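Local coordinates for protein apical membrane antigen 1 (Neospora caninum, PDB 4APL) that probably takes part in host-cell invasion as a parasite surface protein of the moving junction, where its relatives bind rhoptry neck protein 2, at residues 66-71 with 183-188. Numbering follows the deposited sequence.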
ATOM      1  N   GLN A  66      10.307   0.081  10.192  1.00 25.24           N
ATOM      2  CA  GLN A  66      10.999  -0.632  11.266  1.00 25.92           C
ATOM      3  C   GLN A  66      12.354  -0.034  11.583  1.00 26.11           C
ATOM      4  O   GLN A  66      13.176   0.156  10.699  1.00 26.38           O
ATOM      5  CB  GLN A  66      11.214  -2.088  10.874  1.00 29.40           C
ATOM      6  CG  GLN A  66      10.163  -3.031  11.440  1.00 36.45           C
ATOM      7  CD  GLN A  66      10.630  -3.696  12.733  1.00 35.70           C
ATOM      8  OE1 GLN A  66      11.635  -3.300  13.326  1.00 34.96           O
ATOM      9  NE2 GLN A  66       9.917  -4.739  13.155  1.00 37.09           N
ATOM     10  N   LEU A  67      12.613   0.190  12.863  1.00 27.63           N
ATOM     11  CA  LEU A  67      13.841   0.848  13.287  1.00 28.51           C
ATOM     12  C   LEU A  67      14.818  -0.144  13.894  1.00 29.03           C
ATOM     13  O   LEU A  67      14.407  -1.092  14.558  1.00 29.05           O
ATOM     14  CB  LEU A  67      13.524   1.958  14.292  1.00 28.16           C
ATOM     15  CG  LEU A  67      13.324   3.375  13.746  1.00 26.98           C
ATOM     16  CD1 LEU A  67      12.831   3.380  12.310  1.00 25.85           C
ATOM     17  CD2 LEU A  67      12.385   4.156  14.644  1.00 27.32           C
ATOM     18  N   HIS A  68      16.110   0.082  13.668  1.00 30.01           N
ATOM     19  CA  HIS A  68      17.145  -0.785  14.222  1.00 31.06           C
ATOM     20  C   HIS A  68      18.088  -0.008  15.064  1.00 30.89           C
ATOM     21  O   HIS A  68      19.315  -0.088  14.908  1.00 30.48           O
ATOM     22  CB  HIS A  68      17.868  -1.552  13.129  1.00 31.31           C
ATOM     23  CG  HIS A  68      16.952  -2.413  12.313  1.00 32.69           C
ATOM     24  ND1 HIS A  68      16.130  -3.318  12.871  1.00 33.55           N
ATOM     25  CD2 HIS A  68      16.679  -2.423  10.949  1.00 33.82           C
ATOM     26  CE1 HIS A  68      15.393  -3.911  11.911  1.00 33.04           C
ATOM     27  NE2 HIS A  68      15.729  -3.364  10.735  1.00 34.13           N
ATOM     28  N   GLN A  69      17.492   0.771  15.960  1.00 30.82           N
ATOM     29  CA  GLN A  69      18.187   1.347  17.100  1.00 32.28           C
ATOM     30  C   GLN A  69      18.695   0.238  18.017  1.00 32.95           C
ATOM     31  O   GLN A  69      18.227  -0.902  17.939  1.00 35.55           O
ATOM     32  CB  GLN A  69      17.243   2.274  17.865  1.00 31.75           C
ATOM     33  CG  GLN A  69      16.946   3.590  17.157  1.00 30.91           C
ATOM     34  CD  GLN A  69      15.874   4.396  17.865  1.00 31.76           C
ATOM     35  OE1 GLN A  69      14.899   3.847  18.390  1.00 30.89           O
ATOM     36  NE2 GLN A  69      16.058   5.710  17.899  1.00 33.54           N
ATOM     37  N   PRO A  70      19.675   0.554  18.874  1.00 31.77           N
ATOM     38  CA  PRO A  70      20.184  -0.475  19.773  1.00 32.54           C
ATOM     39  C   PRO A  70      19.214  -0.712  20.923  1.00 35.01           C
ATOM     40  O   PRO A  70      18.573   0.228  21.394  1.00 38.47           O
ATOM     41  CB  PRO A  70      21.499   0.116  20.292  1.00 31.27           C
ATOM     42  CG  PRO A  70      21.613   1.493  19.714  1.00 30.98           C
ATOM     43  CD  PRO A  70      20.300   1.863  19.108  1.00 30.48           C
ATOM     44  N   ASN A  71      19.098  -1.958  21.370  1.00 36.14           N
ATOM     45  CA  ASN A  71      18.135  -2.297  22.417  1.00 35.79           C
ATOM     46  C   ASN A  71      18.576  -1.890  23.819  1.00 36.18           C
ATOM     47  O   ASN A  71      18.965  -2.743  24.619  1.00 37.99           O
ATOM     48  CB  ASN A  71      17.826  -3.786  22.394  1.00 35.16           C
ATOM     49  CG  ASN A  71      17.365  -4.254  21.040  1.00 34.77           C
ATOM     50  OD1 ASN A  71      17.618  -3.603  20.028  1.00 35.57           O
ATOM     51  ND2 ASN A  71      16.692  -5.394  21.010  1.00 34.95           N
ATOM     52  N   CYS A 183      24.539   3.051   7.816  1.00 42.80           N
ATOM     53  CA  CYS A 183      23.813   3.029   9.076  1.00 41.77           C
ATOM     54  C   CYS A 183      24.146   1.834   9.949  1.00 40.30           C
ATOM     55  O   CYS A 183      24.510   0.762   9.455  1.00 39.51           O
ATOM     56  CB  CYS A 183      22.304   3.109   8.846  1.00 42.29           C
ATOM     57  SG  CYS A 183      21.620   1.778   7.836  1.00 44.49           S
ATOM     58  N   SER A 184      24.015   2.038  11.255  1.00 41.02           N
ATOM     59  CA  SER A 184      24.138   0.963  12.228  1.00 42.93           C
ATOM     60  C   SER A 184      22.816   0.225  12.383  1.00 40.76           C
ATOM     61  O   SER A 184      21.748   0.834  12.464  1.00 39.61           O
ATOM     62  CB  SER A 184      24.578   1.515  13.592  1.00 44.14           C
ATOM     63  OG  SER A 184      23.461   1.906  14.382  1.00 45.28           O
ATOM     64  N   THR A 185      22.896  -1.091  12.453  1.00 39.75           N
ATOM     65  CA  THR A 185      21.775  -1.865  12.944  1.00 43.17           C
ATOM     66  C   THR A 185      22.148  -2.577  14.253  1.00 45.52           C
ATOM     67  O   THR A 185      23.104  -3.363  14.296  1.00 47.18           O
ATOM     68  CB  THR A 185      21.240  -2.819  11.855  1.00 42.73           C
ATOM     69  OG1 THR A 185      20.784  -4.034  12.454  1.00 40.59           O
ATOM     70  CG2 THR A 185      22.319  -3.121  10.812  1.00 43.97           C
ATOM     71  N   ASN A 186      21.419  -2.245  15.321  1.00 44.85           N
ATOM     72  CA  ASN A 186      21.803  -2.571  16.702  1.00 44.47           C
ATOM     73  C   ASN A 186      23.185  -2.111  17.152  1.00 46.19           C
ATOM     74  O   ASN A 186      23.889  -2.830  17.869  1.00 44.10           O
ATOM     75  CB  ASN A 186      21.635  -4.052  16.994  1.00 45.82           C
ATOM     76  CG  ASN A 186      20.513  -4.314  17.964  1.00 51.23           C
ATOM     77  OD1 ASN A 186      20.708  -4.290  19.184  1.00 48.11           O
ATOM     78  ND2 ASN A 186      19.310  -4.488  17.429  1.00 55.21           N
ATOM     79  N   ASP A 187      23.555  -0.899  16.754  1.00 45.90           N
ATOM     80  CA  ASP A 187      24.870  -0.346  17.054  1.00 46.75           C
ATOM     81  C   ASP A 187      26.020  -1.221  16.541  1.00 48.00           C
ATOM     82  O   ASP A 187      27.068  -1.348  17.184  1.00 48.10           O
ATOM     83  CB  ASP A 187      25.012  -0.058  18.546  1.00 47.14           C
ATOM     84  CG  ASP A 187      25.629   1.295  18.809  1.00 51.72           C
ATOM     85  OD1 ASP A 187      26.063   1.949  17.833  1.00 52.48           O
ATOM     86  OD2 ASP A 187      25.672   1.711  19.984  1.00 54.21           O
ATOM     87  N   ASP A 188      25.813  -1.797  15.360  1.00 46.73           N
ATOM     88  CA  ASP A 188      26.844  -2.520  14.636  1.00 46.44           C
ATOM     89  C   ASP A 188      26.813  -2.035  13.192  1.00 48.90           C
ATOM     90  O   ASP A 188      25.901  -2.404  12.444  1.00 48.95           O
ATOM     91  CB  ASP A 188      26.548  -4.023  14.695  1.00 49.04           C
ATOM     92  CG  ASP A 188      27.480  -4.855  13.817  1.00 49.62           C
ATOM     93  OD1 ASP A 188      28.434  -4.308  13.216  1.00 49.39           O
ATOM     94  OD2 ASP A 188      27.243  -6.078  13.730  1.00 51.17           O
TER
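H68 and T185 run side by side, their side chains pointing the same way, with the two CB atoms 3.8 Å apart. A chi1 of -59° sets H68 CG beside the backbone N and anti to the carbonyl carbon, and T185 OG1 comes obliquely to the ring it carries, 4.2 Å from H68 CG. Farther out on the ring, NE2 makes a weak hydrogen bond to E198. The backbone N of N186, next in the chain after T185, donates to H68 O over 3.0 Å, coming from above the carbonyl plane rather than along a lone pair.

The side chains of N186 and N71 cross nearly at right angles, their amide planes turned 49° apart. Here N186 ND2 gives a bent hydrogen bond (137° at the hydrogen) to N71 OD1, 3.2 Å away. Next along, D187 meets P70 through carbon: its CB lies 3.9 Å from both CB and CG of the proline ring. The carboxylate of D187 skirts the same ring and makes a salt bridge with R72.

N186 and D187 both adopt left-handed helical backbone angles, while T185 and D188 exchange backbone bonds, one of them weak. Together these make a type I' β-turn, with N186 and D187 at its corners. It packs against the chain leaving strand 64-68, which pairs with strand 196-200; the C183–C196 disulfide ties the turn's loop to that partner strand, consistent with the loop-rich, disulfide-braced PAN-like domains of AMA1.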